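Local coordinates for MIP07328p (Drosophila melanogaster, PDB 6FKK), which probably acts as a chemorepellent axon guidance cue that binds semaphorin receptors, here represented by its sema domain and adjoining plexin repeat, at residues L60-T65 against N84-Y89; V88-P93 against Y155-G160; I270-P275 against T387-H392; G280-I285 against A303-D308; L382-T387 against T410-V415. One frame throughout, in Å; residues are numbered along the deposited sequence.

Contact 1 of 5, residues L60-T65 against N84-Y89; sequences LEWHST and NYLRVY
W62 lays one face of its indole over the side-chain amide of N84, and this pair carries most of the contact. The amide nitrogen N84 ND2 lies 3.1 Å above the ring plane, displaced toward the rim near CG, and the amide stands almost upright on the ring, the two planes 83° apart. A chi1 of -175° swings the N84 amide away from the backbone N of that residue and out to the indole. The same nitrogen donates to the backbone carbonyl of W62, with N84 ND2 and W62 O 3.2 Å apart; the donor sits above the carbonyl plane. One amide group thus meets both the ring and the backbone of a single residue. Farther along the indole, W62 CE3 meets L86 CD2 at 4.1 Å, an oblique apolar touch, and R110 makes a cation-pi contact with the same tryptophan. The geometry belongs to a junction between propeller blades: strand 56-61 is the last of one four-stranded antiparallel sheet, strand 86-91 is the first of the next, and the connection between them includes helix 66-74. Two residues on from the tryptophan, S64 places its OG 3.5 Å from N84 CB. That hydroxyl is engaged by N103 and S104, so what it gives N84 here is a packing contact. D44 pairs with the backbones of both W62 and N84, tying the two segments to a common loop. At T65 the chain enters the helix, and T65 OG1 caps the backbone N of D68.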
# COMPACT_ATOMS: atom_id res chain seq x y z
N LEU A 60 0.66 18.49 -17.66
CA LEU A 60 2.04 18.47 -18.14
C LEU A 60 2.20 17.27 -19.06
O LEU A 60 2.03 16.13 -18.63
CB LEU A 60 3.03 18.41 -16.97
CG LEU A 60 4.47 18.88 -17.17
CD1 LEU A 60 5.13 19.11 -15.82
CD2 LEU A 60 5.29 17.89 -17.99
N GLU A 61 2.52 17.53 -20.33
CA GLU A 61 2.64 16.49 -21.34
C GLU A 61 4.10 16.21 -21.64
O GLU A 61 4.93 17.12 -21.67
CB GLU A 61 1.90 16.88 -22.62
CG GLU A 61 0.38 16.87 -22.48
CD GLU A 61 -0.33 17.19 -23.78
OE1 GLU A 61 0.22 17.96 -24.59
OE2 GLU A 61 -1.45 16.68 -23.99
N TRP A 62 4.41 14.93 -21.87
CA TRP A 62 5.79 14.48 -22.07
C TRP A 62 5.74 13.24 -22.95
O TRP A 62 5.26 12.19 -22.51
CB TRP A 62 6.46 14.20 -20.73
CG TRP A 62 7.92 13.86 -20.81
CD1 TRP A 62 8.68 13.73 -21.94
CD2 TRP A 62 8.80 13.60 -19.71
NE1 TRP A 62 9.97 13.41 -21.61
CE2 TRP A 62 10.07 13.32 -20.24
CE3 TRP A 62 8.63 13.57 -18.32
CZ2 TRP A 62 11.17 13.02 -19.44
CZ3 TRP A 62 9.72 13.28 -17.52
CH2 TRP A 62 10.97 13.01 -18.09
N HIS A 63 6.22 13.36 -24.18
CA HIS A 63 6.10 12.30 -25.17
C HIS A 63 7.47 11.73 -25.52
O HIS A 63 8.49 12.41 -25.41
CB HIS A 63 5.42 12.81 -26.44
CG HIS A 63 3.98 13.18 -26.24
ND1 HIS A 63 2.95 12.31 -26.51
CD2 HIS A 63 3.41 14.32 -25.79
CE1 HIS A 63 1.80 12.90 -26.24
NE2 HIS A 63 2.05 14.12 -25.80
N SER A 64 7.47 10.47 -25.95
CA SER A 64 8.69 9.82 -26.40
C SER A 64 9.02 10.26 -27.82
O SER A 64 8.13 10.31 -28.68
CB SER A 64 8.54 8.30 -26.35
OG SER A 64 8.37 7.85 -25.02
N THR A 65 10.29 10.58 -28.06
CA THR A 65 10.72 10.90 -29.41
C THR A 65 10.48 9.71 -30.33
O THR A 65 10.48 8.55 -29.90
CB THR A 65 12.21 11.26 -29.42
OG1 THR A 65 12.99 10.08 -29.26
CG2 THR A 65 12.53 12.23 -28.29
N ASN A 84 5.38 6.96 -22.94
CA ASN A 84 6.07 7.51 -21.77
C ASN A 84 5.07 7.59 -20.63
O ASN A 84 4.38 8.60 -20.45
CB ASN A 84 6.67 8.88 -22.09
CG ASN A 84 7.50 9.42 -20.94
OD1 ASN A 84 8.03 8.66 -20.13
ND2 ASN A 84 7.63 10.74 -20.87
N TYR A 85 4.99 6.52 -19.84
CA TYR A 85 4.13 6.47 -18.67
C TYR A 85 4.88 7.08 -17.49
O TYR A 85 5.88 6.52 -17.04
CB TYR A 85 3.70 5.04 -18.37
CG TYR A 85 2.88 4.40 -19.47
CD1 TYR A 85 3.50 3.74 -20.53
CD2 TYR A 85 1.50 4.45 -19.45
CE1 TYR A 85 2.76 3.15 -21.53
CE2 TYR A 85 0.74 3.87 -20.46
CZ TYR A 85 1.38 3.22 -21.49
OH TYR A 85 0.63 2.64 -22.49
N LEU A 86 4.40 8.22 -17.00
CA LEU A 86 5.04 8.87 -15.87
C LEU A 86 4.71 8.11 -14.59
O LEU A 86 3.54 7.79 -14.33
CB LEU A 86 4.59 10.33 -15.76
CG LEU A 86 5.27 11.31 -16.72
CD1 LEU A 86 4.67 11.23 -18.12
CD2 LEU A 86 5.19 12.73 -16.18
N ARG A 87 5.74 7.82 -13.79
CA ARG A 87 5.58 6.94 -12.64
C ARG A 87 6.27 7.42 -11.37
O ARG A 87 6.11 6.77 -10.33
CB ARG A 87 6.09 5.53 -12.98
CG ARG A 87 5.18 4.74 -13.90
CD ARG A 87 3.89 4.34 -13.19
NE ARG A 87 3.02 3.54 -14.03
CZ ARG A 87 2.01 4.03 -14.74
NH1 ARG A 87 1.75 5.33 -14.72
NH2 ARG A 87 1.26 3.22 -15.48
N VAL A 88 7.04 8.51 -11.42
CA VAL A 88 7.79 8.97 -10.26
C VAL A 88 7.65 10.48 -10.15
O VAL A 88 7.98 11.21 -11.09
CB VAL A 88 9.28 8.59 -10.34
CG1 VAL A 88 10.04 9.17 -9.16
CG2 VAL A 88 9.46 7.08 -10.40
N TYR A 89 7.16 10.96 -9.00
CA TYR A 89 7.08 12.38 -8.69
C TYR A 89 7.62 12.63 -7.30
O TYR A 89 7.38 11.85 -6.37
CB TYR A 89 5.65 12.91 -8.80
CG TYR A 89 5.46 14.25 -8.12
CD1 TYR A 89 5.91 15.42 -8.71
CD2 TYR A 89 4.83 14.34 -6.88
CE1 TYR A 89 5.74 16.65 -8.09
CE2 TYR A 89 4.66 15.57 -6.25
CZ TYR A 89 5.12 16.71 -6.86
OH TYR A 89 4.95 17.93 -6.24

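Contact 2 of 5, residues V88-P93 against Y155-G160; sequences VYALRP and YAFADG
Y155 sends its ring across to strand 88-91, where V88 CG1 sits over the ring centre, 4.0 Å from the centroid and 12° off the normal, a CH-pi contact. Y155 CG sits between backbone N and carbonyl carbon (chi1 72°), aiming the ring at Y89, whose O accepts from Y155 OH at 3.0 Å. The donor lies in the carbonyl plane, on a lone pair. A phenylalanine here would keep the ring under V88 but is likely to leave the Y89 carbonyl without its hydroxyl donor. F157 repeats the theme two residues on: A90 CB lies over one face of its ring, 4.0 Å from the centroid, while P93 CD meets the ring edge at F157 CE2, also 4.0 Å away. R92 adds its CG obliquely near F157 CZ, its guanidinium being paired with E96. P93 is poorly ordered, which makes its contacts with F157 and G160 less certain. The two strands run nearly parallel, 12° apart and 7.9 Å between axes; at that separation side chains, chiefly the rings, bridge the gap. On its other side, strand 154-158 faces strand 196-203, where A156 meets A200; strand 86-91 likewise presents Y89 to L31 and D32 of strand 29-33.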
# COMPACT_ATOMS: atom_id res chain seq x y z
N VAL A 88 7.04 8.51 -11.42
CA VAL A 88 7.79 8.97 -10.26
C VAL A 88 7.65 10.48 -10.15
O VAL A 88 7.98 11.21 -11.09
CB VAL A 88 9.28 8.59 -10.34
CG1 VAL A 88 10.04 9.17 -9.16
CG2 VAL A 88 9.46 7.08 -10.40
N TYR A 89 7.16 10.96 -9.00
CA TYR A 89 7.08 12.38 -8.69
C TYR A 89 7.62 12.63 -7.30
O TYR A 89 7.38 11.85 -6.37
CB TYR A 89 5.65 12.91 -8.80
CG TYR A 89 5.46 14.25 -8.12
CD1 TYR A 89 5.91 15.42 -8.71
CD2 TYR A 89 4.83 14.34 -6.88
CE1 TYR A 89 5.74 16.65 -8.09
CE2 TYR A 89 4.66 15.57 -6.25
CZ TYR A 89 5.12 16.71 -6.86
OH TYR A 89 4.95 17.93 -6.24
N ALA A 90 8.35 13.74 -7.14
CA ALA A 90 8.88 14.13 -5.85
C ALA A 90 9.13 15.63 -5.85
O ALA A 90 9.66 16.18 -6.82
CB ALA A 90 10.18 13.37 -5.52
N LEU A 91 8.75 16.28 -4.75
CA LEU A 91 8.99 17.71 -4.56
C LEU A 91 10.32 17.85 -3.82
O LEU A 91 10.39 17.65 -2.61
CB LEU A 91 7.84 18.36 -3.81
CG LEU A 91 7.93 19.86 -3.50
CD1 LEU A 91 8.00 20.67 -4.78
CD2 LEU A 91 6.75 20.30 -2.65
N ARG A 92 11.37 18.20 -4.56
CA ARG A 92 12.71 18.26 -3.99
C ARG A 92 12.80 19.38 -2.94
O ARG A 92 12.00 20.31 -2.94
CB ARG A 92 13.74 18.49 -5.09
CG ARG A 92 14.03 17.27 -5.94
CD ARG A 92 15.35 17.43 -6.67
NE ARG A 92 16.46 17.52 -5.73
CZ ARG A 92 17.63 18.08 -6.01
NH1 ARG A 92 17.84 18.61 -7.20
NH2 ARG A 92 18.59 18.11 -5.09
N PRO A 93 13.77 19.28 -2.02
CA PRO A 93 13.91 20.34 -1.00
C PRO A 93 14.25 21.71 -1.56
O PRO A 93 14.14 22.70 -0.82
CB PRO A 93 15.05 19.81 -0.11
CG PRO A 93 15.77 18.80 -0.95
CD PRO A 93 14.71 18.17 -1.80
N TYR A 155 8.48 3.39 -5.00
CA TYR A 155 9.57 4.29 -4.65
C TYR A 155 9.17 5.08 -3.41
O TYR A 155 8.03 5.02 -2.94
CB TYR A 155 9.91 5.24 -5.80
CG TYR A 155 8.87 6.31 -6.05
CD1 TYR A 155 7.74 6.04 -6.80
CD2 TYR A 155 9.02 7.58 -5.52
CE1 TYR A 155 6.78 7.02 -7.03
CE2 TYR A 155 8.07 8.57 -5.74
CZ TYR A 155 6.95 8.28 -6.49
OH TYR A 155 6.01 9.25 -6.71
N ALA A 156 10.14 5.84 -2.89
CA ALA A 156 9.90 6.70 -1.74
C ALA A 156 11.01 7.74 -1.67
O ALA A 156 12.19 7.39 -1.71
CB ALA A 156 9.86 5.88 -0.44
N PHE A 157 10.62 9.01 -1.59
CA PHE A 157 11.57 10.13 -1.51
C PHE A 157 11.73 10.52 -0.05
O PHE A 157 10.83 11.11 0.55
CB PHE A 157 11.07 11.30 -2.35
CG PHE A 157 12.12 12.35 -2.61
CD1 PHE A 157 13.03 12.20 -3.65
CD2 PHE A 157 12.20 13.49 -1.82
CE1 PHE A 157 13.99 13.16 -3.89
CE2 PHE A 157 13.16 14.45 -2.06
CZ PHE A 157 14.06 14.28 -3.10
N ALA A 158 12.89 10.18 0.53
CA ALA A 158 13.14 10.38 1.95
C ALA A 158 14.44 11.16 2.15
O ALA A 158 15.49 10.77 1.63
CB ALA A 158 13.23 9.04 2.68
N ASP A 159 14.35 12.26 2.90
CA ASP A 159 15.50 13.09 3.26
C ASP A 159 16.30 13.51 2.03
O ASP A 159 17.54 13.49 2.03
CB ASP A 159 16.39 12.37 4.27
CG ASP A 159 15.83 12.42 5.68
OD1 ASP A 159 14.68 12.88 5.85
OD2 ASP A 159 16.54 12.00 6.62
N GLY A 160 15.59 13.88 0.97
CA GLY A 160 16.20 14.42 -0.23
C GLY A 160 16.75 13.41 -1.22
O GLY A 160 17.39 13.82 -2.19

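Contact 3 of 5, residues I270-P275 against T387-H392; sequences IQAISP and TAIAVH
I389 rests its CG2 methyl on the backbone of the 270-275 segment, 3.4 Å from I273 C, and this methyl also meets A272 CB at 4.0 Å. I389 CG1 takes the place anti to the backbone N (chi1 -178°), which makes CG2 the branch that touches. A272 returns the contact: its CB lies 3.4 Å from T387 O. Toward the far end, V391 CG2 passes S274 OG at 4.4 Å. The interface is therefore van der Waals packing, between strands whose axes approach to 5.9 Å at an angle of 30°. Each strand takes its backbone bonds from its own blade. V288 pairs with Q271 and A272, while Y286 N donates to S274 OG, which itself donates to P275 O at 3.2 Å. On the other strand, T387 and A388 both face G409, a classic beta bulge, and I389 also rests on I406 and V288. The opposite strand face carries A388 and A390 onto L453 of strand 452-456. The contact's centre lies about 4 Å from the chain's centre, and such packing of strands running roughly the same way is characteristic of the inner strands of consecutive blades in a beta-propeller, the fold of sema domains.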
# COMPACT_ATOMS: atom_id res chain seq x y z
N ILE A 270 0.85 -10.47 -0.76
CA ILE A 270 0.42 -9.11 -0.50
C ILE A 270 0.13 -8.40 -1.81
O ILE A 270 0.75 -8.68 -2.85
CB ILE A 270 1.48 -8.36 0.33
CG1 ILE A 270 0.91 -7.05 0.88
CG2 ILE A 270 2.72 -8.10 -0.50
CD1 ILE A 270 1.80 -6.41 1.92
N GLN A 271 -0.85 -7.49 -1.79
CA GLN A 271 -1.33 -6.87 -3.02
C GLN A 271 -1.29 -5.35 -2.93
O GLN A 271 -1.10 -4.68 -3.95
CB GLN A 271 -2.75 -7.35 -3.34
CG GLN A 271 -2.86 -8.83 -3.63
CD GLN A 271 -2.18 -9.22 -4.93
OE1 GLN A 271 -2.16 -8.45 -5.89
NE2 GLN A 271 -1.63 -10.43 -4.97
N ALA A 272 -1.48 -4.81 -1.73
CA ALA A 272 -1.51 -3.36 -1.54
C ALA A 272 -1.30 -3.05 -0.07
O ALA A 272 -1.60 -3.86 0.81
CB ALA A 272 -2.83 -2.76 -2.03
N ILE A 273 -0.79 -1.84 0.19
CA ILE A 273 -0.65 -1.33 1.55
C ILE A 273 -1.16 0.11 1.58
O ILE A 273 -1.28 0.78 0.56
CB ILE A 273 0.81 -1.38 2.06
CG1 ILE A 273 1.70 -0.43 1.25
CG2 ILE A 273 1.35 -2.80 2.02
CD1 ILE A 273 3.07 -0.23 1.84
N SER A 274 -1.47 0.56 2.78
CA SER A 274 -1.87 1.92 3.05
C SER A 274 -0.71 2.69 3.68
O SER A 274 0.27 2.09 4.13
CB SER A 274 -3.07 1.94 4.00
OG SER A 274 -2.69 1.49 5.29
N PRO A 275 -0.77 4.02 3.70
CA PRO A 275 0.22 4.78 4.46
C PRO A 275 0.15 4.44 5.94
O PRO A 275 -0.79 3.79 6.41
CB PRO A 275 -0.17 6.24 4.21
CG PRO A 275 -0.95 6.21 2.94
CD PRO A 275 -1.68 4.90 2.94
N THR A 387 -8.09 -5.74 -3.88
CA THR A 387 -6.98 -5.17 -4.64
C THR A 387 -6.43 -3.87 -4.06
O THR A 387 -5.24 -3.58 -4.22
CB THR A 387 -7.40 -4.94 -6.10
OG1 THR A 387 -8.54 -4.06 -6.14
CG2 THR A 387 -7.75 -6.25 -6.78
N ALA A 388 -7.27 -3.08 -3.38
CA ALA A 388 -6.87 -1.76 -2.90
C ALA A 388 -7.24 -1.62 -1.43
O ALA A 388 -8.00 -2.41 -0.87
CB ALA A 388 -7.52 -0.64 -3.72
N ILE A 389 -6.69 -0.58 -0.80
CA ILE A 389 -6.87 -0.36 0.63
C ILE A 389 -6.77 1.14 0.91
O ILE A 389 -5.98 1.85 0.28
CB ILE A 389 -5.84 -1.16 1.45
CG1 ILE A 389 -6.05 -0.99 2.95
CG2 ILE A 389 -4.42 -0.78 1.04
CD1 ILE A 389 -7.14 -1.87 3.52
N ALA A 390 -7.58 1.61 1.85
CA ALA A 390 -7.54 2.99 2.32
C ALA A 390 -8.24 3.04 3.67
O ALA A 390 -9.15 2.25 3.93
CB ALA A 390 -8.19 3.95 1.32
N VAL A 391 -7.81 3.96 4.52
CA VAL A 391 -8.28 4.04 5.90
C VAL A 391 -8.67 5.47 6.24
O VAL A 391 -7.93 6.41 5.92
CB VAL A 391 -7.21 3.54 6.89
CG1 VAL A 391 -7.72 3.65 8.32
CG2 VAL A 391 -6.82 2.11 6.58
N HIS A 392 -9.83 5.63 6.88
CA HIS A 392 -10.20 6.87 7.55
C HIS A 392 -10.00 6.64 9.04
O HIS A 392 -10.85 6.02 9.70
CB HIS A 392 -11.66 7.25 7.26
CG HIS A 392 -12.07 8.56 7.85
ND1 HIS A 392 -13.35 9.07 7.72
CD2 HIS A 392 -11.38 9.48 8.58
CE1 HIS A 392 -13.43 10.23 8.35
NE2 HIS A 392 -12.25 10.50 8.87

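Contact 4 of 5, residues G280-I285 against A303-D308; sequences GSKSLI and AFNVDD
V306 N donates to S283 O in a nearly straight bond, the two atoms 2.9 Å apart and the angle at the hydrogen 177°. Two further backbone bonds join I285 and F304 reciprocally: I285 N to F304 O and F304 N to I285 O, each 2.9 Å. I285 and F304 thus form an antiparallel hydrogen-bonded pair, and L284 with N305 the non-hydrogen-bonded one beside it. These belong to the hairpin of strands 282-290 and 298-305, which ends as the chain turns into helix 306-312. N305 is the N-cap of that helix. Its side chain leaves on the far side from the backbone N (chi1 -166°) and brings N305 OD1 to D307 N, which donates at 3.0 Å from above the carbonyl plane. OD1 also lies beside S283 O, but both are acceptors and no bond joins them. Replacing N305 by an alanine would remove OD1 and would probably leave D307 N, in the first turn of the helix, without its capping acceptor. Packing gathers about V306, whose CG2 touches S283 CB at 3.8 Å and I285 CG1 at 4.0 Å. I276 of strand 265-279 covers the same patch, meeting S283, I285 and V306. The hydroxyl of S283 is bonded to R203, while F304 rests on A370 in a loop.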
# COMPACT_ATOMS: atom_id res chain seq x y z
N GLY A 280 -4.47 6.10 17.81
CA GLY A 280 -4.06 6.26 19.19
C GLY A 280 -2.55 6.29 19.31
O GLY A 280 -1.85 6.96 18.54
N SER A 281 -2.03 5.55 20.29
CA SER A 281 -0.60 5.49 20.52
C SER A 281 0.11 4.51 19.59
O SER A 281 1.32 4.32 19.71
CB SER A 281 -0.31 5.10 21.97
OG SER A 281 -0.81 3.80 22.25
N LYS A 282 -0.62 3.89 18.66
CA LYS A 282 -0.08 2.84 17.81
C LYS A 282 -0.04 3.30 16.36
O LYS A 282 -0.98 3.91 15.86
CB LYS A 282 -0.92 1.57 17.94
CG LYS A 282 -1.13 1.12 19.37
CD LYS A 282 -1.89 -0.19 19.45
CE LYS A 282 -2.10 -0.61 20.89
NZ LYS A 282 -0.81 -0.67 21.63
N SER A 283 1.08 3.00 15.70
CA SER A 283 1.26 3.28 14.28
C SER A 283 1.00 2.00 13.50
O SER A 283 1.67 0.98 13.72
CB SER A 283 2.67 3.81 14.00
OG SER A 283 2.99 4.89 14.85
N LEU A 284 0.03 2.04 12.59
CA LEU A 284 -0.45 0.85 11.90
C LEU A 284 -0.24 0.97 10.40
O LEU A 284 -0.22 2.07 9.83
CB LEU A 284 -1.94 0.62 12.18
CG LEU A 284 -2.32 -0.36 13.29
CD1 LEU A 284 -1.54 -0.08 14.57
CD2 LEU A 284 -3.82 -0.30 13.55
N ILE A 285 -0.07 -0.19 9.76
CA ILE A 285 -0.03 -0.31 8.31
C ILE A 285 -1.03 -1.39 7.91
O ILE A 285 -0.88 -2.55 8.31
CB ILE A 285 1.37 -0.65 7.78
CG1 ILE A 285 2.33 0.53 7.99
CG2 ILE A 285 1.31 -1.04 6.31
CD1 ILE A 285 3.71 0.30 7.40
N ALA A 303 -3.58 -5.91 9.43
CA ALA A 303 -2.92 -4.71 9.91
C ALA A 303 -1.69 -5.10 10.70
O ALA A 303 -1.70 -6.09 11.44
CB ALA A 303 -3.87 -3.87 10.78
N PHE A 304 -0.62 -4.32 10.55
CA PHE A 304 0.64 -4.60 11.21
C PHE A 304 1.09 -3.38 11.99
O PHE A 304 0.99 -2.25 11.51
CB PHE A 304 1.72 -5.01 10.21
CG PHE A 304 1.43 -6.30 9.51
CD1 PHE A 304 0.69 -6.33 8.33
CD2 PHE A 304 1.89 -7.50 10.03
CE1 PHE A 304 0.43 -7.52 7.69
CE2 PHE A 304 1.63 -8.69 9.39
CZ PHE A 304 0.90 -8.71 8.22
N ASN A 305 1.59 -3.61 13.21
CA ASN A 305 2.11 -2.54 14.04
C ASN A 305 3.54 -2.22 13.62
O ASN A 305 4.38 -3.13 13.51
CB ASN A 305 2.06 -2.94 15.52
CG ASN A 305 2.26 -1.76 16.46
OD1 ASN A 305 2.98 -0.81 16.14
ND2 ASN A 305 1.63 -1.82 17.62
N VAL A 306 3.82 -0.94 13.37
CA VAL A 306 5.15 -0.53 12.93
C VAL A 306 6.20 -0.87 13.98
O VAL A 306 7.34 -1.20 13.64
CB VAL A 306 5.15 0.97 12.59
CG1 VAL A 306 6.54 1.43 12.15
CG2 VAL A 306 4.12 1.26 11.51
N ASP A 307 5.82 -0.83 15.26
CA ASP A 307 6.75 -1.23 16.31
C ASP A 307 7.03 -2.72 16.27
O ASP A 307 8.12 -3.16 16.67
CB ASP A 307 6.21 -0.81 17.68
CG ASP A 307 6.05 0.70 17.81
OD1 ASP A 307 6.94 1.44 17.35
OD2 ASP A 307 5.02 1.14 18.37
N ASP A 308 6.07 -3.53 15.81
CA ASP A 308 6.30 -4.96 15.64
C ASP A 308 7.14 -5.25 14.41
O ASP A 308 7.93 -6.21 14.41
CB ASP A 308 4.98 -5.71 15.56
CG ASP A 308 4.29 -5.83 16.91
OD1 ASP A 308 4.99 -5.76 17.94
OD2 ASP A 308 3.05 -6.01 16.93

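Contact 5 of 5, residues L382-T387 against T410-V415; sequences LHHRLT and TDDGKV
D411 folds its carboxylate back over the 382-387 segment and takes the backbone N of R385: R385 N and D411 OD1 are 3.1 Å apart, with an angle of 161° at the hydrogen. D411 CG lies between its backbone N and carbonyl carbon (chi1 56°), which turns OD1 to that N-H; the donor comes from above the carboxylate plane. The return bond runs from D411 N to R385 O at 3.0 Å, nearly along the C=O axis, so R385 and D411 clasp each other with one backbone and one side-chain acceptor. Next to them L386 and T410 form an antiparallel non-hydrogen-bonded pair, at the open end of strands 386-396 and 402-410, adjoining strands of one propeller blade; the chain then turns through D411, D412 and G413 into strand 414-423. T410 OG1, set between its backbone N and carbonyl carbon, takes the K414 N-H at 3.0 Å and weak bonds from D412 N and G413 N. Its methyl, anti to the carbonyl carbon, faces the other segment: T410 CG2 lies 3.7 Å from L386 CD2 and equally far from H384 CD2. Chi1 of H384 is 60°, which brings its imidazole obliquely alongside T410, and H384 CB packs on D412 CB at 3.7 Å. D412 in turn has its OD2 3.4 Å from K414 NZ, a salt bridge within the turn; Q442 and T11 hold the same ammonium. T387 adds its methyl, CG2 lying 3.9 Å from D411 CB, while its hydroxyl is bonded to I450.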
# COMPACT_ATOMS: atom_id res chain seq x y z
N LEU A 382 -14.99 -16.66 -3.14
CA LEU A 382 -15.80 -15.64 -3.79
C LEU A 382 -15.26 -15.36 -5.18
O LEU A 382 -14.09 -15.63 -5.49
CB LEU A 382 -15.83 -14.35 -2.96
CG LEU A 382 -16.37 -14.52 -1.54
CD1 LEU A 382 -16.31 -13.20 -0.78
CD2 LEU A 382 -17.79 -15.06 -1.57
N HIS A 383 -16.12 -14.81 -6.03
CA HIS A 383 -15.77 -14.54 -7.42
C HIS A 383 -15.01 -13.23 -7.60
O HIS A 383 -14.99 -12.69 -8.71
CB HIS A 383 -17.04 -14.53 -8.29
CG HIS A 383 -17.73 -15.86 -8.35
ND1 HIS A 383 -17.08 -17.02 -8.68
CD2 HIS A 383 -19.02 -16.20 -8.13
CE1 HIS A 383 -17.94 -18.03 -8.66
NE2 HIS A 383 -19.12 -17.55 -8.33
N HIS A 384 -14.37 -12.72 -6.55
CA HIS A 384 -13.57 -11.51 -6.67
C HIS A 384 -12.51 -11.50 -5.58
O HIS A 384 -12.66 -12.13 -4.53
CB HIS A 384 -14.43 -10.24 -6.60
CG HIS A 384 -15.20 -10.10 -5.32
ND1 HIS A 384 -16.56 -10.32 -5.24
CD2 HIS A 384 -14.80 -9.77 -4.07
CE1 HIS A 384 -16.97 -10.12 -4.00
NE2 HIS A 384 -15.92 -9.79 -3.27
N ARG A 385 -11.43 -10.78 -5.85
CA ARG A 385 -10.32 -10.62 -4.91
C ARG A 385 -10.17 -9.15 -4.55
O ARG A 385 -10.48 -8.26 -5.35
CB ARG A 385 -9.01 -11.14 -5.51
CG ARG A 385 -9.02 -12.60 -5.91
CD ARG A 385 -7.76 -12.96 -6.69
NE ARG A 385 -7.67 -14.39 -6.98
CZ ARG A 385 -6.99 -15.27 -6.24
NH1 ARG A 385 -6.34 -14.86 -5.16
NH2 ARG A 385 -6.96 -16.55 -6.58
N LEU A 386 -9.69 -8.90 -3.33
CA LEU A 386 -9.40 -7.53 -2.91
C LEU A 386 -8.12 -7.04 -3.55
O LEU A 386 -7.17 -7.80 -3.76
CB LEU A 386 -9.28 -7.46 -1.38
CG LEU A 386 -10.52 -7.83 -0.56
CD1 LEU A 386 -10.23 -7.66 0.92
CD2 LEU A 386 -11.73 -7.00 -0.96
N THR A 387 -8.09 -5.74 -3.88
CA THR A 387 -6.98 -5.17 -4.64
C THR A 387 -6.43 -3.87 -4.06
O THR A 387 -5.24 -3.58 -4.22
CB THR A 387 -7.40 -4.94 -6.10
OG1 THR A 387 -8.54 -4.06 -6.14
CG2 THR A 387 -7.75 -6.25 -6.78
N THR A 410 -12.00 -4.14 -4.99
CA THR A 410 -11.87 -5.46 -5.61
C THR A 410 -11.51 -5.31 -7.09
O THR A 410 -11.62 -4.24 -7.68
CB THR A 410 -13.17 -6.27 -5.47
OG1 THR A 410 -14.18 -5.70 -6.31
CG2 THR A 410 -13.65 -6.24 -4.03
N ASP A 411 -11.08 -6.43 -7.68
CA ASP A 411 -10.94 -6.51 -9.13
C ASP A 411 -12.29 -6.52 -9.83
O ASP A 411 -12.35 -6.38 -11.06
CB ASP A 411 -10.13 -7.74 -9.52
CG ASP A 411 -10.72 -9.04 -8.99
OD1 ASP A 411 -11.81 -9.00 -8.37
OD2 ASP A 411 -10.09 -10.10 -9.18
N ASP A 412 -13.38 -6.70 -9.07
CA ASP A 412 -14.73 -6.64 -9.61
C ASP A 412 -15.20 -5.21 -9.80
O ASP A 412 -16.04 -4.94 -10.67
CB ASP A 412 -15.68 -7.40 -8.67
CG ASP A 412 -17.01 -7.75 -9.31
OD1 ASP A 412 -17.25 -7.34 -10.47
OD2 ASP A 412 -17.82 -8.43 -8.66
N GLY A 413 -14.66 -4.27 -9.03
CA GLY A 413 -15.12 -2.90 -9.02
C GLY A 413 -15.94 -2.51 -7.81
O GLY A 413 -16.54 -1.42 -7.81
N LYS A 414 -16.00 -3.36 -6.79
CA LYS A 414 -16.77 -3.08 -5.59
C LYS A 414 -15.88 -2.44 -4.52
O LYS A 414 -14.66 -2.56 -4.54
CB LYS A 414 -17.40 -4.35 -5.04
CG LYS A 414 -18.19 -5.17 -6.05
CD LYS A 414 -19.03 -6.24 -5.36
CE LYS A 414 -19.61 -7.23 -6.36
NZ LYS A 414 -20.33 -6.55 -7.47
N VAL A 415 -16.53 -1.76 -3.58
CA VAL A 415 -15.86 -1.13 -2.45
C VAL A 415 -16.54 -1.59 -1.17
O VAL A 415 -17.78 -1.58 -1.09
CB VAL A 415 -15.87 0.40 -2.56
CG1 VAL A 415 -15.33 1.03 -1.28
CG2 VAL A 415 -15.07 0.86 -3.77

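In the fold
From the N terminus, contact 1 closes the short loop that carries the chain from strand 56-61 through helix 66-74 to strand 86-91. Contact 2 begins on that same strand, sharing V88 and Y89, and closes a longer loop at strand 154-158; together they tie three successive sheets of the propeller. Contact 3 then spans over a hundred residues, from strand 265-279 to strand 386-396, joining the inner strands of two consecutive blades, and contact 4 is nested inside that span, closing the hairpin 282-305. I285 of contact 4 touches I273 and S274 of contact 3. Contact 5 shares T387 with contact 3 and crosses it in sequence, binding strand 386-396 to the turn before strand 414-423.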